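Hypothetical protein (Bacteroides thetaiotaomicron, PDB 2OBB) is of unknown function but binds magnesium and is probably a hydrolase, its acidic metal site resembling that of the haloacid dehalogenase (HAD) superfamily. Local coordinates at residues T13-R18 / I58-A63; W106-E111 / A120-Q125. All coordinates share one frame; numbering follows the deposited sequence.

Overall arrangement
Contacts 1 and 2 sit on different parts of a small domain built round a parallel sheet, with their centres 24 Å apart. Contact 1 packs the loop after strand 5-8 against helix 51-62, beside the magnesium site of Asp9, Asp11 and Asp97; the side chain of Val15 is about 8 Å from the metal. Contact 2 joins the last two modelled helices, 106-115 and 119-123, at the surface, its centre about 17 Å from the centre of the chain and away from that site. The two touch through a probable hydrogen bond: Trp106 NE1 at the start of helix 106-115 lies 3.1 Å from Thr13 O in the metal-site loop.

Contact 1. Residues T13-R18 / I58-A63; sequences TIVEHR and IEWCRA
Ile14 and Val15 pack on the indole of Trp60, joining the loop that follows strand 5-8 to helix 51-62. The loop carries a DxDx(T/V) sequence that ends at Thr13 and is consistent with the HAD fold; Asp9 and Asp11 of it bind magnesium together with Asp97, and the side chain of Val15 lies about 4 Å from that of Asp11. The tight part is small and wholly apolar. Val15 lays CG1 over one face of the six-membered ring, 3.8 Å from its centroid and 25° off the ring normal, in a CH-pi contact displaced toward the rim. This methyl is closest to Trp60 CH2, at 3.5 Å. Ile14 adds its CG2 methyl obliquely, 3.8 Å from Trp60 CZ3. With CG anti to the backbone N (chi1 -178°), the Trp60 side chain carries its benzene ring out from the helix to the two loop residues. Ile14 also touches Val8 of strand 5-8 and Leu33 of helix 29-38, and Val15 touches Phe10. The solvent side is looser and lies with His17, Arg18, Glu59 and Arg62, which are exposed and do not meet across the contact. On the helix, a salt bridge between Arg62 NH2 and Glu59 OE2, three residues apart, is doubtful because Glu59 adopts two conformers. On the loop, Arg18 folds back on its own backbone: its NH2 donates to His17 O at 3.0 Å, approaching from above the carbonyl plane.

Contact 2. Residues W106-E111 / A120-Q125; sequences WGIIYE and ADIYSQ
The last two modelled helices of the HAD-like domain, 106-115 and 119-123, follow each other through a short connection and pack where Ile108 and Glu111 meet Ile122. The contact lies on the surface of the domain, away from the magnesium site, and about 140 Å² is buried between the two segments, both sides summed. The nearest backbones are those of Ile108 and Ile122, whose CA atoms stand 8.0 Å apart. Their side chains meet obliquely, the CG2 methyl of Ile108 lying 4.0 Å from CG1 of Ile122. With CG1 of Ile108 beside the backbone N (chi1 -76°), CG2 is the branch anti to that N and faces Ile122. Ile122 also reaches Glu111, whose extended chain approaches from the opposite direction. The terminal CD1 methyl of Ile122 rests 3.6 Å from the carboxylate carbon CD of Glu111 and 3.9 Å from its CG, so an acidic group and its aliphatic stem together flank the methyl. The charge is answered beyond the two segments, where Glu111 OE2 forms a salt bridge with Lys117 in the connection between the helices; Ile122 touches Lys117 as well. An alanine in place of Glu111 would probably leave Lys117 without this acidic mate and take away the stem and carboxylate packed on Ile122 CD1. The next residue, Tyr123, lies at the subunit interface, its ring meeting that of Tyr123 of the second subunit with the planes nearly parallel. Helix 119-123 ends just after it: Ser124 is the first residue to leave helical geometry, yet its backbone N still donates to Ala120 O at 2.8 Å, and its OG adds a weak bond of 3.2 Å to the same Ala120 O.

Contact 1. Residues T13-R18 / I58-A63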
# COMPACT_ATOMS: atom_id res chain seq x y z
N THR A 13 9.86 -1.20 -7.03
CA THR A 13 9.23 -2.47 -6.72
C THR A 13 9.52 -3.55 -7.76
O THR A 13 9.97 -4.63 -7.41
CB THR A 13 7.69 -2.31 -6.57
OG1 THR A 13 7.41 -1.31 -5.59
CG2 THR A 13 7.02 -3.63 -6.14
N ILE A 14 9.20 -3.26 -9.02
CA ILE A 14 9.48 -4.15 -10.15
C ILE A 14 10.84 -3.75 -10.78
O ILE A 14 11.59 -4.63 -11.25
CB ILE A 14 8.33 -4.09 -11.21
CG1 ILE A 14 7.02 -4.69 -10.65
CG2 ILE A 14 8.71 -4.85 -12.50
CD1 ILE A 14 5.85 -4.60 -11.59
N VAL A 15 11.12 -2.43 -10.83
CA VAL A 15 12.40 -1.92 -11.31
C VAL A 15 13.04 -1.02 -10.27
O VAL A 15 12.33 -0.48 -9.43
CB VAL A 15 12.26 -1.14 -12.64
CG1 VAL A 15 11.87 -2.07 -13.75
CG2 VAL A 15 11.24 0.02 -12.50
N GLU A 16 14.36 -0.83 -10.33
CA GLU A 16 15.01 0.22 -9.56
C GLU A 16 14.33 1.54 -9.87
O GLU A 16 13.88 1.76 -11.00
CB GLU A 16 16.48 0.38 -9.92
CG GLU A 16 17.21 -0.88 -10.13
CD GLU A 16 18.05 -1.24 -8.97
OE1 GLU A 16 17.49 -1.44 -7.85
OE2 GLU A 16 19.29 -1.30 -9.18
N HIS A 17 14.29 2.43 -8.88
CA HIS A 17 13.57 3.69 -8.99
C HIS A 17 14.36 4.70 -9.80
O HIS A 17 15.28 5.32 -9.28
CB HIS A 17 13.30 4.26 -7.59
CG HIS A 17 12.18 5.24 -7.54
ND1 HIS A 17 11.49 5.53 -6.37
CD2 HIS A 17 11.60 5.99 -8.51
CE1 HIS A 17 10.55 6.42 -6.63
NE2 HIS A 17 10.60 6.72 -7.92
N ARG A 18 14.02 4.87 -11.07
CA ARG A 18 14.70 5.86 -11.89
C ARG A 18 13.72 6.83 -12.58
O ARG A 18 14.07 7.45 -13.60
CB ARG A 18 15.59 5.17 -12.93
CG ARG A 18 16.76 4.42 -12.35
CD ARG A 18 17.73 5.35 -11.63
NE ARG A 18 18.91 4.62 -11.15
CZ ARG A 18 18.93 3.84 -10.07
NH1 ARG A 18 20.05 3.21 -9.75
NH2 ARG A 18 17.84 3.69 -9.30
N ILE A 58 3.86 -0.17 -18.84
CA ILE A 58 3.11 -1.33 -19.34
C ILE A 58 3.84 -2.05 -20.48
O ILE A 58 3.91 -3.30 -20.51
CB ILE A 58 1.70 -0.92 -19.77
CG1 ILE A 58 0.84 -0.69 -18.54
CG2 ILE A 58 1.06 -1.98 -20.66
CD1 ILE A 58 -0.35 0.26 -18.80
N GLU A 59 4.38 -1.29 -21.43
CA GLU A 59 5.09 -1.91 -22.54
C GLU A 59 6.37 -2.60 -22.08
O GLU A 59 6.71 -3.68 -22.56
CB GLU A 59 5.35 -0.94 -23.70
CG GLU A 59 4.45 -1.18 -24.92
CD GLU A 59 4.81 -2.44 -25.72
OE1 GLU A 59 5.93 -2.98 -25.56
OE2 GLU A 59 3.98 -2.89 -26.53
N TRP A 60 7.07 -1.97 -21.14
CA TRP A 60 8.27 -2.57 -20.58
C TRP A 60 7.91 -3.94 -19.96
O TRP A 60 8.64 -4.92 -20.12
CB TRP A 60 8.88 -1.62 -19.54
CG TRP A 60 10.15 -2.11 -18.94
CD1 TRP A 60 11.43 -1.78 -19.31
CD2 TRP A 60 10.28 -3.06 -17.86
NE1 TRP A 60 12.35 -2.47 -18.53
CE2 TRP A 60 11.67 -3.25 -17.63
CE3 TRP A 60 9.36 -3.77 -17.10
CZ2 TRP A 60 12.15 -4.13 -16.64
CZ3 TRP A 60 9.84 -4.64 -16.09
CH2 TRP A 60 11.23 -4.81 -15.89
N CYS A 61 6.76 -4.01 -19.28
CA CYS A 61 6.32 -5.28 -18.72
C CYS A 61 5.87 -6.27 -19.79
O CYS A 61 6.26 -7.44 -19.74
CB CYS A 61 5.21 -5.09 -17.69
SG CYS A 61 5.78 -4.23 -16.23
N ARG A 62 5.06 -5.79 -20.74
CA ARG A 62 4.58 -6.62 -21.85
C ARG A 62 5.73 -7.30 -22.58
O ARG A 62 5.67 -8.49 -22.90
CB ARG A 62 3.77 -5.76 -22.82
CG ARG A 62 3.32 -6.49 -24.06
CD ARG A 62 2.42 -5.64 -24.98
NE ARG A 62 1.23 -5.16 -24.28
CZ ARG A 62 0.96 -3.87 -24.00
NH1 ARG A 62 -0.16 -3.57 -23.35
NH2 ARG A 62 1.80 -2.89 -24.38
N ALA A 63 6.80 -6.55 -22.83
CA ALA A 63 7.97 -7.06 -23.55
C ALA A 63 8.69 -8.20 -22.83
O ALA A 63 9.46 -8.94 -23.43
CB ALA A 63 8.94 -5.93 -23.84

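Contact 2. Residues W106-E111 / A120-Q125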
# COMPACT_ATOMS: atom_id res chain seq x y z
N TRP A 106 11.89 -10.66 -3.77
CA TRP A 106 10.80 -11.38 -4.40
C TRP A 106 10.70 -12.84 -3.97
O TRP A 106 9.59 -13.36 -3.88
CB TRP A 106 10.90 -11.22 -5.90
CG TRP A 106 10.45 -9.84 -6.28
CD1 TRP A 106 11.24 -8.75 -6.56
CD2 TRP A 106 9.10 -9.42 -6.47
NE1 TRP A 106 10.44 -7.66 -6.90
CE2 TRP A 106 9.12 -8.05 -6.85
CE3 TRP A 106 7.86 -10.06 -6.33
CZ2 TRP A 106 7.95 -7.31 -7.10
CZ3 TRP A 106 6.67 -9.31 -6.60
CH2 TRP A 106 6.74 -7.96 -6.98
N GLY A 107 11.83 -13.48 -3.67
CA GLY A 107 11.82 -14.77 -2.96
C GLY A 107 10.91 -14.79 -1.74
O GLY A 107 10.07 -15.69 -1.60
N ILE A 108 11.06 -13.80 -0.86
CA ILE A 108 10.30 -13.77 0.36
C ILE A 108 8.86 -13.35 0.09
O ILE A 108 7.94 -13.88 0.70
CB ILE A 108 10.97 -12.93 1.47
CG1 ILE A 108 12.14 -13.69 2.08
CG2 ILE A 108 10.01 -12.74 2.66
CD1 ILE A 108 13.47 -13.27 1.57
N ILE A 109 8.66 -12.40 -0.82
CA ILE A 109 7.32 -12.00 -1.20
C ILE A 109 6.54 -13.26 -1.60
O ILE A 109 5.44 -13.50 -1.10
CB ILE A 109 7.31 -10.93 -2.37
CG1 ILE A 109 7.76 -9.55 -1.85
CG2 ILE A 109 5.92 -10.83 -3.01
CD1 ILE A 109 7.97 -8.47 -3.00
N TYR A 110 7.14 -14.07 -2.48
CA TYR A 110 6.52 -15.29 -2.94
C TYR A 110 6.21 -16.30 -1.82
O TYR A 110 5.07 -16.78 -1.70
CB TYR A 110 7.39 -15.93 -4.02
CG TYR A 110 6.80 -17.20 -4.56
CD1 TYR A 110 5.69 -17.17 -5.41
CD2 TYR A 110 7.33 -18.43 -4.19
CE1 TYR A 110 5.12 -18.37 -5.90
CE2 TYR A 110 6.79 -19.62 -4.67
CZ TYR A 110 5.68 -19.59 -5.52
OH TYR A 110 5.17 -20.78 -5.99
N GLU A 111 7.20 -16.62 -1.00
CA GLU A 111 6.95 -17.48 0.16
C GLU A 111 5.80 -16.95 1.03
O GLU A 111 4.97 -17.73 1.50
CB GLU A 111 8.21 -17.68 0.99
CG GLU A 111 8.00 -18.40 2.30
CD GLU A 111 9.31 -18.67 3.05
OE1 GLU A 111 10.37 -18.12 2.64
OE2 GLU A 111 9.28 -19.43 4.06
N ALA A 120 6.60 -11.77 10.49
CA ALA A 120 6.79 -12.40 11.81
C ALA A 120 7.12 -13.88 11.65
O ALA A 120 8.16 -14.35 12.13
CB ALA A 120 5.57 -12.20 12.68
N ASP A 121 6.26 -14.59 10.93
CA ASP A 121 6.49 -15.99 10.55
C ASP A 121 7.85 -16.20 9.90
O ASP A 121 8.63 -17.01 10.38
CB ASP A 121 5.41 -16.47 9.59
CG ASP A 121 4.04 -16.41 10.19
OD1 ASP A 121 3.92 -16.50 11.43
OD2 ASP A 121 3.07 -16.26 9.42
N ILE A 122 8.12 -15.48 8.81
CA ILE A 122 9.37 -15.58 8.07
C ILE A 122 10.56 -15.56 9.02
O ILE A 122 11.39 -16.46 9.00
CB ILE A 122 9.53 -14.43 7.04
CG1 ILE A 122 8.45 -14.50 5.95
CG2 ILE A 122 10.94 -14.42 6.42
CD1 ILE A 122 8.55 -15.71 5.03
N TYR A 123 10.61 -14.54 9.87
CA TYR A 123 11.75 -14.39 10.76
C TYR A 123 11.78 -15.32 11.98
O TYR A 123 12.87 -15.75 12.39
CB TYR A 123 11.98 -12.91 11.11
CG TYR A 123 12.39 -12.10 9.90
CD1 TYR A 123 13.71 -12.10 9.44
CD2 TYR A 123 11.45 -11.35 9.19
CE1 TYR A 123 14.09 -11.36 8.29
CE2 TYR A 123 11.81 -10.61 8.06
CZ TYR A 123 13.13 -10.61 7.62
OH TYR A 123 13.48 -9.88 6.50
N SER A 124 10.61 -15.66 12.54
CA SER A 124 10.60 -16.55 13.72
C SER A 124 11.05 -18.00 13.43
O SER A 124 10.53 -18.68 12.54
CB SER A 124 9.29 -16.45 14.55
OG SER A 124 8.16 -17.03 13.92
N GLN A 125 12.04 -18.45 14.21
CA GLN A 125 12.72 -19.74 14.01
C GLN A 125 12.69 -20.63 15.26
O GLN A 125 13.64 -21.38 15.55
CB GLN A 125 14.18 -19.48 13.58
CG GLN A 125 15.05 -18.81 14.65
CD GLN A 125 16.00 -17.78 14.07
OE1 GLN A 125 15.71 -17.16 13.03
NE2 GLN A 125 17.13 -17.58 14.74